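Local coordinates for protein phenolpthiocerol synthesis type-I polyketide synthase ppsA (Mycobacterium bovis, PDB 7AKC) that probably loads malonyl- or methylmalonyl-CoA extender units through this acyltransferase domain, as part of the PpsABCDE complex that builds the lipid core of phthiocerols and phenolphthiocerols, at residues V24-G29 with P295-A300; G86-Q91 with E129-T134; V116-V121 with I239-T244. All blocks are in the same frame, centred on the assembly; numbering follows the deposited sequence.

Overall arrangement
Near the N terminus of the model, strand 23-27 forms the middle of a parallel five-stranded sheet in the acyltransferase domain. Helix 79-100 is the next modelled element, followed by strand 107-110 and helix 115-121. Interaction 2 closes a short loop, bringing helix 127-141 back against helix 79-100. Interaction 3 starts inside that loop, at 116-121, and ends beyond it at edge strand 240-242, so the two cross. Interaction 1 closes last, when 295-300 returns to strand 23-27; its loop encloses both others. Tyr27 of interaction 1 packs on Ala117, Ala118 and Val121, and Gln91 of interaction 2 hydrogen-bonds Ser28 O. Together they tie the sheet to helices 79-100, 115-121 and 127-141 and to the start of helix 298-308.

Interaction 1. Residues V24-G29 with P295-A300; sequences VFVYSG and PLLTQA
The end of strand 23-27 and the loop residue Ser28 face the turn before helix 298-308. The backbones come nearest at Ser28 and Leu297, whose CA atoms lie 7.5 Å apart. Leu297 spans this gap and carries the contact. Its CD1 methyl reaches Ser28 CB at 3.6 Å and Ser28 CA at 3.9 Å. The same methyl lies 4.2 Å from Val26 CG1, a looser apolar touch. Val26 is rotated with CG1 trans to N (chi1 -179°), which makes CG1 the methyl that meets Leu297. Val26 and Ser28 both point toward the turn, whereas Tyr27 between them points away, to helix 115-121. This alternation is that of a beta strand. Strand 23-27 is the middle strand of the parallel sheet in the acyltransferase domain, with helix 115-121 on its Tyr27 face and the turn before helix 298-308 on the other. Strand 287-290 pairs with 23-27 through backbone bonds such as Val26 with Ile289. It also fixes the turn: Glu290 accepts hydrogen bonds from the backbone N of Leu296 on OE2 and of Leu297 on OE1. The Leu297 side chain is thus directed from a backbone bound to the neighbouring strand. All three touching residues are buried, and they meet through carbon atoms alone.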
loop_
_atom_site.group_PDB
_atom_site.type_symbol
_atom_site.label_atom_id
_atom_site.label_comp_id
_atom_site.label_asym_id
_atom_site.label_seq_id
_atom_site.Cartn_x
_atom_site.Cartn_y
_atom_site.Cartn_z
ATOM N N VAL A 24 8.510 -9.948 9.025
ATOM C CA VAL A 24 8.231 -8.798 8.164
ATOM C C VAL A 24 7.141 -7.977 8.768
ATOM O O VAL A 24 6.116 -8.533 9.149
ATOM C CB VAL A 24 7.790 -9.223 6.757
ATOM C CG1 VAL A 24 7.687 -8.013 5.834
ATOM C CG2 VAL A 24 8.734 -10.275 6.172
ATOM N N PHE A 25 7.306 -6.654 8.787
ATOM C CA PHE A 25 6.234 -5.773 9.257
ATOM C C PHE A 25 5.624 -5.175 8.020
ATOM O O PHE A 25 6.340 -4.654 7.174
ATOM C CB PHE A 25 6.766 -4.681 10.198
ATOM C CG PHE A 25 6.986 -5.122 11.641
ATOM C CD1 PHE A 25 7.114 -6.463 11.970
ATOM C CD2 PHE A 25 7.038 -4.190 12.673
ATOM C CE1 PHE A 25 7.337 -6.859 13.293
ATOM C CE2 PHE A 25 7.225 -4.593 14.000
ATOM C CZ PHE A 25 7.377 -5.922 14.308
ATOM N N VAL A 26 4.299 -5.267 7.900
ATOM C CA VAL A 26 3.569 -4.782 6.744
ATOM C C VAL A 26 2.730 -3.562 7.130
ATOM O O VAL A 26 1.958 -3.633 8.078
ATOM C CB VAL A 26 2.712 -5.888 6.097
ATOM C CG1 VAL A 26 1.979 -5.338 4.875
ATOM C CG2 VAL A 26 3.571 -7.113 5.711
ATOM N N TYR A 27 2.903 -2.449 6.402
ATOM C CA TYR A 27 2.205 -1.203 6.678
ATOM C C TYR A 27 1.181 -0.949 5.606
ATOM O O TYR A 27 1.556 -0.740 4.456
ATOM C CB TYR A 27 3.213 -0.050 6.767
ATOM C CG TYR A 27 4.141 -0.260 7.938
ATOM C CD1 TYR A 27 3.799 0.187 9.207
ATOM C CD2 TYR A 27 5.301 -1.014 7.803
ATOM C CE1 TYR A 27 4.626 -0.049 10.303
ATOM C CE2 TYR A 27 6.101 -1.323 8.907
ATOM C CZ TYR A 27 5.771 -0.817 10.152
ATOM O OH TYR A 27 6.573 -1.073 11.231
ATOM N N SER A 28 -0.108 -0.978 5.964
ATOM C CA SER A 28 -1.154 -0.779 4.962
ATOM C C SER A 28 -1.299 0.713 4.617
ATOM O O SER A 28 -0.911 1.568 5.424
ATOM C CB SER A 28 -2.473 -1.354 5.465
ATOM O OG SER A 28 -3.014 -0.580 6.521
ATOM N N GLY A 29 -1.904 1.006 3.459
ATOM C CA GLY A 29 -2.116 2.371 2.992
ATOM C C GLY A 29 -3.265 3.104 3.646
ATOM O O GLY A 29 -3.090 4.211 4.168
ATOM N N PRO A 295 -6.790 -6.042 10.976
ATOM C CA PRO A 295 -6.152 -6.746 9.844
ATOM C C PRO A 295 -6.983 -6.805 8.566
ATOM O O PRO A 295 -8.085 -7.337 8.562
ATOM C CB PRO A 295 -5.890 -8.146 10.409
ATOM C CG PRO A 295 -6.945 -8.320 11.444
ATOM C CD PRO A 295 -7.145 -6.968 12.064
ATOM N N LEU A 296 -6.488 -6.204 7.503
ATOM C CA LEU A 296 -7.176 -6.173 6.216
ATOM C C LEU A 296 -6.383 -6.839 5.079
ATOM O O LEU A 296 -6.971 -7.222 4.074
ATOM C CB LEU A 296 -7.483 -4.726 5.836
ATOM C CG LEU A 296 -8.475 -4.037 6.761
ATOM C CD1 LEU A 296 -8.515 -2.541 6.516
ATOM C CD2 LEU A 296 -9.851 -4.686 6.675
ATOM N N LEU A 297 -5.070 -6.978 5.248
ATOM C CA LEU A 297 -4.198 -7.574 4.233
ATOM C C LEU A 297 -3.784 -9.009 4.561
ATOM O O LEU A 297 -3.069 -9.603 3.750
ATOM C CB LEU A 297 -2.941 -6.694 4.056
ATOM C CG LEU A 297 -3.188 -5.215 3.663
ATOM C CD1 LEU A 297 -1.896 -4.409 3.684
ATOM C CD2 LEU A 297 -3.836 -5.103 2.308
ATOM N N THR A 298 -4.200 -9.569 5.733
ATOM C CA THR A 298 -3.703 -10.897 6.098
ATOM C C THR A 298 -4.071 -11.988 5.099
ATOM O O THR A 298 -3.184 -12.776 4.756
ATOM C CB THR A 298 -4.055 -11.269 7.528
ATOM O OG1 THR A 298 -5.475 -11.320 7.702
ATOM C CG2 THR A 298 -3.423 -10.312 8.496
ATOM N N GLN A 299 -5.311 -12.017 4.588
ATOM C CA GLN A 299 -5.665 -13.058 3.614
ATOM C C GLN A 299 -4.932 -12.851 2.286
ATOM O O GLN A 299 -4.497 -13.837 1.695
ATOM C CB GLN A 299 -7.176 -13.251 3.434
ATOM C CG GLN A 299 -7.509 -14.560 2.697
ATOM C CD GLN A 299 -7.208 -15.822 3.500
ATOM O OE1 GLN A 299 -7.674 -15.997 4.643
ATOM N NE2 GLN A 299 -6.475 -16.756 2.902
ATOM N N ALA A 300 -4.683 -11.596 1.867
ATOM C CA ALA A 300 -3.900 -11.334 0.647
ATOM C C ALA A 300 -2.489 -11.863 0.783
ATOM O O ALA A 300 -1.920 -12.375 -0.190
ATOM C CB ALA A 300 -3.841 -9.842 0.354
#

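Interaction 2. Residues G86-Q91 with E129-T134; sequences GLIGMQ and EGLRVT
Ile88 of helix 79-100 meets Gly130, Leu131 and Thr134 of helix 127-141. The two short segments run nearly antiparallel, at 157°, with axes 10.6 Å apart. The buried part of the contact holds Ile88, Gly130 and Thr134. Ile88 uses two of its methyls. Its CG1 is turned away from N (chi1 -171°), and the extended chain from it carries CD1 forward to the second helix. CD1 lies 4.3 Å from Gly130 C and 3.8 Å from Thr134 OG1. With no side chain on Gly130, CD1 faces its backbone. On this side Val116 of helix 115-121 touches both Thr134 and Ile88, and Ala117 touches Ile88. The solvent side belongs to Leu131, which is exposed. It comes in from the margin, with the end of its side chain bending nearer than its CB. The touch it makes is itself close: Leu131 CD2 meets the other branch of Ile88, CG2, at 3.6 Å. Thr134 OG1 is the one polar side-chain atom at the junction. It donates to Gly130 O at 2.8 Å, from 41° out of the carbonyl plane, and the same oxygen takes the Thr134 N-H. The hydroxyl's donor is therefore used within its own helix. The meeting with Ile88 is dispersive, and segments 86-91 and 129-134 are joined by apolar packing rather than by polar bonds.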
loop_
_atom_site.group_PDB
_atom_site.type_symbol
_atom_site.label_atom_id
_atom_site.label_comp_id
_atom_site.label_asym_id
_atom_site.label_seq_id
_atom_site.Cartn_x
_atom_site.Cartn_y
_atom_site.Cartn_z
ATOM N N GLY A 86 -3.145 10.288 11.665
ATOM C CA GLY A 86 -3.474 9.347 12.729
ATOM C C GLY A 86 -3.048 7.933 12.337
ATOM O O GLY A 86 -2.564 7.173 13.185
ATOM N N LEU A 87 -3.192 7.575 11.043
ATOM C CA LEU A 87 -2.751 6.260 10.580
ATOM C C LEU A 87 -1.238 6.049 10.778
ATOM O O LEU A 87 -0.858 5.111 11.499
ATOM C CB LEU A 87 -3.184 6.007 9.131
ATOM C CG LEU A 87 -4.662 5.655 8.972
ATOM C CD1 LEU A 87 -5.089 5.647 7.512
ATOM C CD2 LEU A 87 -4.961 4.324 9.609
ATOM N N ILE A 88 -0.376 6.942 10.235
ATOM C CA ILE A 88 1.080 6.781 10.415
ATOM C C ILE A 88 1.507 6.956 11.890
ATOM O O ILE A 88 2.437 6.288 12.338
ATOM C CB ILE A 88 1.926 7.653 9.457
ATOM C CG1 ILE A 88 3.427 7.282 9.528
ATOM C CG2 ILE A 88 1.681 9.145 9.708
ATOM C CD1 ILE A 88 4.319 7.996 8.571
ATOM N N GLY A 89 0.780 7.763 12.662
ATOM C CA GLY A 89 1.079 7.926 14.085
ATOM C C GLY A 89 0.899 6.609 14.814
ATOM O O GLY A 89 1.803 6.134 15.495
ATOM N N MET A 90 -0.230 5.957 14.535
ATOM C CA MET A 90 -0.602 4.659 15.086
ATOM C C MET A 90 0.355 3.570 14.605
ATOM O O MET A 90 0.736 2.721 15.399
ATOM C CB MET A 90 -2.047 4.334 14.682
ATOM C CG MET A 90 -2.592 3.102 15.324
ATOM S SD MET A 90 -3.307 3.417 16.959
ATOM C CE MET A 90 -3.818 1.786 17.341
ATOM N N GLN A 91 0.793 3.619 13.338
ATOM C CA GLN A 91 1.745 2.645 12.789
ATOM C C GLN A 91 3.115 2.741 13.502
ATOM O O GLN A 91 3.642 1.732 13.956
ATOM C CB GLN A 91 1.888 2.812 11.267
ATOM C CG GLN A 91 0.690 2.270 10.474
ATOM C CD GLN A 91 0.721 2.728 9.032
ATOM O OE1 GLN A 91 1.226 3.801 8.718
ATOM N NE2 GLN A 91 0.203 1.925 8.104
ATOM N N GLU A 129 10.310 13.496 8.805
ATOM C CA GLU A 129 10.303 13.477 7.339
ATOM C C GLU A 129 9.135 12.670 6.796
ATOM O O GLU A 129 8.527 13.089 5.820
ATOM C CB GLU A 129 11.632 12.959 6.760
ATOM C CG GLU A 129 12.677 14.049 6.598
ATOM C CD GLU A 129 14.083 13.572 6.287
ATOM O OE1 GLU A 129 14.320 12.344 6.308
ATOM O OE2 GLU A 129 14.962 14.438 6.061
ATOM N N GLY A 130 8.801 11.564 7.457
ATOM C CA GLY A 130 7.673 10.722 7.081
ATOM C C GLY A 130 6.376 11.491 7.258
ATOM O O GLY A 130 5.543 11.531 6.353
ATOM N N LEU A 131 6.236 12.177 8.400
ATOM C CA LEU A 131 5.061 13.007 8.661
ATOM C C LEU A 131 4.965 14.169 7.683
ATOM O O LEU A 131 3.861 14.586 7.358
ATOM C CB LEU A 131 5.061 13.559 10.096
ATOM C CG LEU A 131 5.006 12.529 11.222
ATOM C CD1 LEU A 131 5.028 13.192 12.561
ATOM C CD2 LEU A 131 3.807 11.627 11.099
ATOM N N ARG A 132 6.102 14.680 7.202
ATOM C CA ARG A 132 6.133 15.780 6.252
ATOM C C ARG A 132 5.675 15.270 4.890
ATOM O O ARG A 132 4.859 15.927 4.243
ATOM C CB ARG A 132 7.537 16.355 6.145
ATOM C CG ARG A 132 7.585 17.692 5.413
ATOM C CD ARG A 132 8.938 17.811 4.757
ATOM N NE ARG A 132 8.996 18.885 3.766
ATOM C CZ ARG A 132 10.071 19.159 3.032
ATOM N NH1 ARG A 132 10.055 20.169 2.172
ATOM N NH2 ARG A 132 11.175 18.426 3.156
ATOM N N VAL A 133 6.125 14.072 4.478
ATOM C CA VAL A 133 5.644 13.486 3.222
ATOM C C VAL A 133 4.125 13.253 3.318
ATOM O O VAL A 133 3.396 13.649 2.424
ATOM C CB VAL A 133 6.396 12.181 2.853
ATOM C CG1 VAL A 133 5.741 11.495 1.660
ATOM C CG2 VAL A 133 7.852 12.476 2.556
ATOM N N THR A 134 3.668 12.729 4.465
ATOM C CA THR A 134 2.261 12.438 4.709
ATOM C C THR A 134 1.418 13.682 4.594
ATOM O O THR A 134 0.484 13.687 3.811
ATOM C CB THR A 134 2.068 11.738 6.069
ATOM O OG1 THR A 134 2.888 10.563 6.095
ATOM C CG2 THR A 134 0.615 11.336 6.290
#

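Interaction 3. Residues V116-V121 with I239-T244; sequences VAAAVV and IGIIST
Ile241, Val121 and Ile239 bury the most surface where helix 115-121 rests on the short, weakly bonded edge strand at about 240-242. Ile241 has the largest share. Its CD1 rests on the helix backbone, 3.8 Å from both Ala118 C and Ala119 N. The Ala118 methyl adds a side-chain touch, CB to CD1 at 3.9 Å. CG1 of Ile241 stands anti to the backbone N (chi1 177°), and the chain continues extended (chi2 160°) to carry CD1 to the helix. The small side chain of Ala118 is consistent with this close approach; the CB of Ala119 points away. The CA atoms of Ala119 and Ile241 are 7.4 Å apart.

Strand 107-110, the turn after it and helix 115-121 form a strand-turn-helix unit. Its GxSxG sequence, with Gly110, Ser112 and Gly114, is consistent with the nucleophile elbow of acyltransferases. Strand 240-242 lies beside strand 107-110 in the parallel sheet, and Gly240 and Ile242 bond to Val108 through their backbones. Val108 also touches the side chains of Ala118 and Ile241, and so lies under the junction of helix and sheet.

Ile239 and Val121 meet at the C-terminal end of the helix. Ile239 CD1 approaches Val121 O at 3.5 Å, a packing contact of a methyl with a carbonyl oxygen. Val121 as a residue, this carbonyl included, is partly buried by the 239-244 segment, while its side chain stays 4.8 Å off. A backbone hydrogen bond between Ile239 and Ala122 joins the two backbones just past the helix. At the other end, Glu115 accepts hydrogen bonds from Ser243 OG and Thr244 N.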
loop_
_atom_site.group_PDB
_atom_site.type_symbol
_atom_site.label_atom_id
_atom_site.label_comp_id
_atom_site.label_asym_id
_atom_site.label_seq_id
_atom_site.Cartn_x
_atom_site.Cartn_y
_atom_site.Cartn_z
ATOM N N VAL A 116 5.311 5.123 3.168
ATOM C CA VAL A 116 5.966 6.202 3.940
ATOM C C VAL A 116 6.362 5.666 5.319
ATOM O O VAL A 116 7.528 5.796 5.722
ATOM C CB VAL A 116 5.104 7.477 4.074
ATOM C CG1 VAL A 116 5.721 8.448 5.086
ATOM C CG2 VAL A 116 4.946 8.153 2.731
ATOM N N ALA A 117 5.410 5.038 6.034
ATOM C CA ALA A 117 5.706 4.527 7.380
ATOM C C ALA A 117 6.756 3.436 7.365
ATOM O O ALA A 117 7.588 3.375 8.278
ATOM C CB ALA A 117 4.436 4.028 8.047
ATOM N N ALA A 118 6.734 2.587 6.323
ATOM C CA ALA A 118 7.707 1.512 6.151
ATOM C C ALA A 118 9.076 2.126 5.902
ATOM O O ALA A 118 10.046 1.671 6.501
ATOM C CB ALA A 118 7.311 0.602 4.978
ATOM N N ALA A 119 9.169 3.192 5.087
ATOM C CA ALA A 119 10.450 3.882 4.868
ATOM C C ALA A 119 10.972 4.479 6.148
ATOM O O ALA A 119 12.187 4.501 6.337
ATOM C CB ALA A 119 10.318 4.964 3.808
ATOM N N VAL A 120 10.081 4.973 7.037
ATOM C CA VAL A 120 10.515 5.519 8.329
ATOM C C VAL A 120 11.054 4.408 9.236
ATOM O O VAL A 120 12.106 4.581 9.856
ATOM C CB VAL A 120 9.385 6.315 9.031
ATOM C CG1 VAL A 120 9.777 6.703 10.456
ATOM C CG2 VAL A 120 9.024 7.555 8.233
ATOM N N VAL A 121 10.319 3.288 9.349
ATOM C CA VAL A 121 10.733 2.167 10.201
ATOM C C VAL A 121 12.037 1.532 9.707
ATOM O O VAL A 121 12.876 1.128 10.518
ATOM C CB VAL A 121 9.603 1.134 10.389
ATOM C CG1 VAL A 121 10.106 -0.123 11.094
ATOM C CG2 VAL A 121 8.446 1.745 11.160
ATOM N N ILE A 239 17.252 -1.187 7.984
ATOM C CA ILE A 239 16.531 -2.458 7.931
ATOM C C ILE A 239 16.097 -2.664 6.471
ATOM O O ILE A 239 15.788 -1.691 5.780
ATOM C CB ILE A 239 15.310 -2.388 8.886
ATOM C CG1 ILE A 239 15.762 -2.227 10.344
ATOM C CG2 ILE A 239 14.366 -3.575 8.736
ATOM C CD1 ILE A 239 14.615 -1.812 11.255
ATOM N N GLY A 240 16.073 -3.908 6.011
ATOM C CA GLY A 240 15.625 -4.205 4.649
ATOM C C GLY A 240 14.212 -3.738 4.355
ATOM O O GLY A 240 13.362 -3.738 5.236
ATOM N N ILE A 241 13.974 -3.276 3.134
ATOM C CA ILE A 241 12.662 -2.849 2.701
ATOM C C ILE A 241 12.472 -3.258 1.253
ATOM O O ILE A 241 13.413 -3.175 0.447
ATOM C CB ILE A 241 12.480 -1.323 2.881
ATOM C CG1 ILE A 241 11.092 -0.861 2.344
ATOM C CG2 ILE A 241 13.647 -0.526 2.280
ATOM C CD1 ILE A 241 10.648 0.458 2.888
ATOM N N ILE A 242 11.311 -3.822 0.978
ATOM C CA ILE A 242 10.916 -4.115 -0.382
ATOM C C ILE A 242 9.859 -3.090 -0.735
ATOM O O ILE A 242 8.813 -2.998 -0.066
ATOM C CB ILE A 242 10.410 -5.544 -0.634
ATOM C CG1 ILE A 242 11.441 -6.576 -0.116
ATOM C CG2 ILE A 242 10.085 -5.723 -2.127
ATOM C CD1 ILE A 242 11.010 -7.974 -0.271
ATOM N N SER A 243 10.158 -2.236 -1.715
ATOM C CA SER A 243 9.170 -1.244 -2.159
ATOM C C SER A 243 8.081 -1.923 -2.983
ATOM O O SER A 243 8.347 -2.861 -3.722
ATOM C CB SER A 243 9.859 -0.207 -3.037
ATOM O OG SER A 243 8.954 0.774 -3.512
ATOM N N THR A 244 6.867 -1.408 -2.897
ATOM C CA THR A 244 5.763 -1.858 -3.733
ATOM C C THR A 244 5.534 -0.857 -4.892
ATOM O O THR A 244 4.568 -1.002 -5.673
ATOM C CB THR A 244 4.490 -1.991 -2.878
ATOM O OG1 THR A 244 4.167 -0.731 -2.232
ATOM C CG2 THR A 244 4.588 -3.158 -1.845
#